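Local coordinates for protein galactonate dehydratase (Zobellia galactanivorans, PDB 5OLC) that belongs to the enolase superfamily, pairing a mandelate racemase-type N-terminal domain with a C-terminal TIM-barrel-like domain, at residues Ile80-Leu85 with Ala112-Lys117. Numbering follows the deposited sequence.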
ATOM      1  N   ILE A  80      37.286  21.804 -14.268  1.00 50.17           N
ATOM      2  CA  ILE A  80      36.306  22.643 -13.539  1.00 49.99           C
ATOM      3  C   ILE A  80      34.886  22.090 -13.698  1.00 57.16           C
ATOM      4  O   ILE A  80      34.155  21.999 -12.702  1.00 57.56           O
ATOM      5  CB  ILE A  80      36.345  24.184 -13.797  1.00 52.58           C
ATOM      6  CG1 ILE A  80      36.900  24.548 -15.188  1.00 53.36           C
ATOM      7  CG2 ILE A  80      37.073  24.932 -12.684  1.00 51.60           C
ATOM      8  CD1 ILE A  80      35.857  24.615 -16.325  1.00 59.10           C
ATOM      9  N   GLY A  81      34.525  21.706 -14.934  1.00 54.28           N
ATOM     10  CA  GLY A  81      33.246  21.077 -15.249  1.00 54.33           C
ATOM     11  C   GLY A  81      33.248  19.603 -14.854  1.00 58.17           C
ATOM     12  O   GLY A  81      32.984  18.735 -15.689  1.00 57.49           O
ATOM     13  N   HIS A  82      33.551  19.324 -13.560  1.00 54.26           N
ATOM     14  CA  HIS A  82      33.686  18.011 -12.935  1.00 53.38           C
ATOM     15  C   HIS A  82      32.485  17.102 -13.170  1.00 57.01           C
ATOM     16  O   HIS A  82      32.656  15.877 -13.306  1.00 57.01           O
ATOM     17  CB  HIS A  82      33.986  18.168 -11.435  1.00 54.24           C
ATOM     18  CG  HIS A  82      32.824  18.670 -10.652  1.00 58.23           C
ATOM     19  ND1 HIS A  82      32.527  20.018 -10.585  1.00 60.72           N
ATOM     20  CD2 HIS A  82      31.867  17.980  -9.999  1.00 59.94           C
ATOM     21  CE1 HIS A  82      31.409  20.108  -9.880  1.00 59.77           C
ATOM     22  NE2 HIS A  82      30.973  18.907  -9.512  1.00 59.96           N
ATOM     23  N   GLU A  83      31.271  17.702 -13.219  1.00 51.69           N
ATOM     24  CA  GLU A  83      30.024  16.964 -13.442  1.00 50.34           C
ATOM     25  C   GLU A  83      29.938  16.420 -14.862  1.00 49.32           C
ATOM     26  O   GLU A  83      29.344  15.363 -15.054  1.00 48.71           O
ATOM     27  CB  GLU A  83      28.796  17.806 -13.089  1.00 51.68           C
ATOM     28  CG  GLU A  83      28.301  17.587 -11.669  1.00 58.51           C
ATOM     29  CD  GLU A  83      27.195  18.491 -11.148  1.00 68.42           C
ATOM     30  OE1 GLU A  83      26.244  18.787 -11.907  1.00 42.03           O
ATOM     31  OE2 GLU A  83      27.254  18.854  -9.950  1.00 66.10           O
ATOM     32  N   VAL A  84      30.587  17.095 -15.841  1.00 42.03           N
ATOM     33  CA  VAL A  84      30.618  16.633 -17.233  1.00 40.56           C
ATOM     34  C   VAL A  84      31.447  15.339 -17.305  1.00 44.15           C
ATOM     35  O   VAL A  84      31.113  14.419 -18.063  1.00 43.01           O
ATOM     36  CB  VAL A  84      31.129  17.719 -18.217  1.00 43.65           C
ATOM     37  CG1 VAL A  84      30.836  17.360 -19.676  1.00 43.09           C
ATOM     38  CG2 VAL A  84      30.548  19.076 -17.882  1.00 43.55           C
ATOM     39  N   LEU A  85      32.504  15.262 -16.468  1.00 41.53           N
ATOM     40  CA  LEU A  85      33.392  14.091 -16.378  1.00 40.98           C
ATOM     41  C   LEU A  85      32.683  12.959 -15.653  1.00 47.28           C
ATOM     42  O   LEU A  85      32.745  11.827 -16.125  1.00 44.76           O
ATOM     43  CB  LEU A  85      34.734  14.440 -15.695  1.00 39.60           C
ATOM     44  CG  LEU A  85      35.514  15.611 -16.299  1.00 42.03           C
ATOM     45  CD1 LEU A  85      36.634  16.036 -15.409  1.00 39.82           C
ATOM     46  CD2 LEU A  85      36.037  15.283 -17.684  1.00 44.18           C
ATOM     47  N   ALA A 112      39.692  14.010  -6.430  1.00 43.13           N
ATOM     48  CA  ALA A 112      40.840  14.715  -7.024  1.00 41.72           C
ATOM     49  C   ALA A 112      40.401  15.921  -7.896  1.00 45.70           C
ATOM     50  O   ALA A 112      41.094  16.937  -7.883  1.00 46.47           O
ATOM     51  CB  ALA A 112      41.715  13.750  -7.822  1.00 41.80           C
ATOM     52  N   LEU A 113      39.246  15.837  -8.609  1.00 41.78           N
ATOM     53  CA  LEU A 113      38.724  16.959  -9.430  1.00 41.91           C
ATOM     54  C   LEU A 113      38.180  18.111  -8.560  1.00 48.95           C
ATOM     55  O   LEU A 113      37.970  19.235  -9.052  1.00 48.08           O
ATOM     56  CB  LEU A 113      37.610  16.491 -10.370  1.00 40.99           C
ATOM     57  CG  LEU A 113      37.994  15.588 -11.508  1.00 43.56           C
ATOM     58  CD1 LEU A 113      36.771  14.888 -12.054  1.00 42.77           C
ATOM     59  CD2 LEU A 113      38.725  16.346 -12.577  1.00 44.22           C
ATOM     60  N   TRP A 114      37.888  17.795  -7.285  1.00 48.00           N
ATOM     61  CA  TRP A 114      37.411  18.730  -6.275  1.00 48.85           C
ATOM     62  C   TRP A 114      38.604  19.377  -5.597  1.00 55.92           C
ATOM     63  O   TRP A 114      38.484  20.530  -5.174  1.00 58.43           O
ATOM     64  CB  TRP A 114      36.461  18.049  -5.271  1.00 47.86           C
ATOM     65  CG  TRP A 114      35.019  18.051  -5.713  1.00 48.56           C
ATOM     66  CD1 TRP A 114      34.367  17.058  -6.376  1.00 51.21           C
ATOM     67  CD2 TRP A 114      34.087  19.134  -5.595  1.00 48.68           C
ATOM     68  NE1 TRP A 114      33.090  17.454  -6.685  1.00 50.56           N
ATOM     69  CE2 TRP A 114      32.892  18.729  -6.228  1.00 52.50           C
ATOM     70  CE3 TRP A 114      34.150  20.424  -5.025  1.00 50.43           C
ATOM     71  CZ2 TRP A 114      31.743  19.541  -6.256  1.00 52.26           C
ATOM     72  CZ3 TRP A 114      33.019  21.234  -5.065  1.00 52.30           C
ATOM     73  CH2 TRP A 114      31.837  20.798  -5.689  1.00 52.95           C
ATOM     74  N   ASP A 115      39.775  18.672  -5.541  1.00 51.79           N
ATOM     75  CA  ASP A 115      41.024  19.232  -5.008  1.00 51.14           C
ATOM     76  C   ASP A 115      41.543  20.199  -6.050  1.00 54.13           C
ATOM     77  O   ASP A 115      41.867  21.325  -5.685  1.00 54.80           O
ATOM     78  CB  ASP A 115      42.074  18.152  -4.696  1.00 53.51           C
ATOM     79  CG  ASP A 115      43.192  18.589  -3.752  1.00 67.22           C
ATOM     80  OD1 ASP A 115      42.969  19.534  -2.949  1.00 66.00           O
ATOM     81  OD2 ASP A 115      44.277  17.954  -3.781  1.00 77.91           O
ATOM     82  N   ILE A 116      41.529  19.795  -7.355  1.00 49.72           N
ATOM     83  CA  ILE A 116      41.905  20.616  -8.511  1.00 49.71           C
ATOM     84  C   ILE A 116      41.092  21.894  -8.513  1.00 54.88           C
ATOM     85  O   ILE A 116      41.691  22.954  -8.496  1.00 55.50           O
ATOM     86  CB  ILE A 116      41.766  19.854  -9.864  1.00 53.76           C
ATOM     87  CG1 ILE A 116      42.989  18.935 -10.138  1.00 54.86           C
ATOM     88  CG2 ILE A 116      41.531  20.816 -11.052  1.00 54.44           C
ATOM     89  CD1 ILE A 116      42.816  17.922 -11.287  1.00 59.36           C
ATOM     90  N   LYS A 117      39.745  21.802  -8.501  1.00 52.77           N
ATOM     91  CA  LYS A 117      38.817  22.943  -8.524  1.00 53.01           C
ATOM     92  C   LYS A 117      39.059  23.891  -7.384  1.00 56.75           C
ATOM     93  O   LYS A 117      39.093  25.102  -7.603  1.00 58.17           O
ATOM     94  CB  LYS A 117      37.382  22.452  -8.472  1.00 56.32           C
ATOM     95  CG  LYS A 117      36.548  22.799  -9.702  1.00 63.04           C
ATOM     96  CD  LYS A 117      35.158  22.114  -9.654  1.00 55.29           C
ATOM     97  CE  LYS A 117      34.410  22.346  -8.356  1.00 44.31           C
ATOM     98  NZ  LYS A 117      34.553  23.755  -7.859  1.00 54.14           N
TER
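His82 meets Leu113, Trp114 and Lys117 where segment 80-85, leading into helix 82-93, packs against helix 101-120. Its CB points at the second helix and lies 4.1 Å from Leu113 CB. From there CG sits between the backbone N and the carbonyl carbon (chi1 71°), which sets the imidazole beside the indole of Trp114. CD2 comes next to the pyrrole side of that indole, 3.6 Å from NE1. At the tip, NE2 is 3.4 Å from Trp114 CZ2, and CE1 adjoins the same carbon. The pair is edge-to-face: the Trp114 edge is directed at one face of His82, with the planes at 58°. Glu83 CB lies over the opposite imidazole face.

ND1 looks back to its own segment. It makes a weak hydrogen bond to Ile80 O at 3.3 Å, reaching across the inverse gamma turn centred on Gly81. The same oxygen also accepts the backbone N of His82. Lys117 lies alongside with its methylenes: its CD is 3.5 Å from His82 ND1 and also close to Ile80 O, and its CG packs on Ile80 CG2. The chain bends at chi3 and chi4, and NZ ends 5.0 Å from His82 ND1, not in contact.

One turn along, Leu85 CD1 sits 3.5 Å from Leu113 CD2 and equally near its CD1. This adds an aliphatic contact.

Trp114 NE1 donates a hydrogen bond to Thr285 OG1 on helix 283-296, and Thr285 also touches His82. Glu83 instead turns to a second subunit, forming salt bridges with its Lys288 and Lys133.

The helices of this N-terminal domain are thus joined by aromatic and aliphatic packing. ND1 has a weak partner, Ile80 O, within its own segment. The Lys117 ammonium and the Glu83 carboxylate would probably act on the imidazole in opposite senses, which leaves its charge undecided.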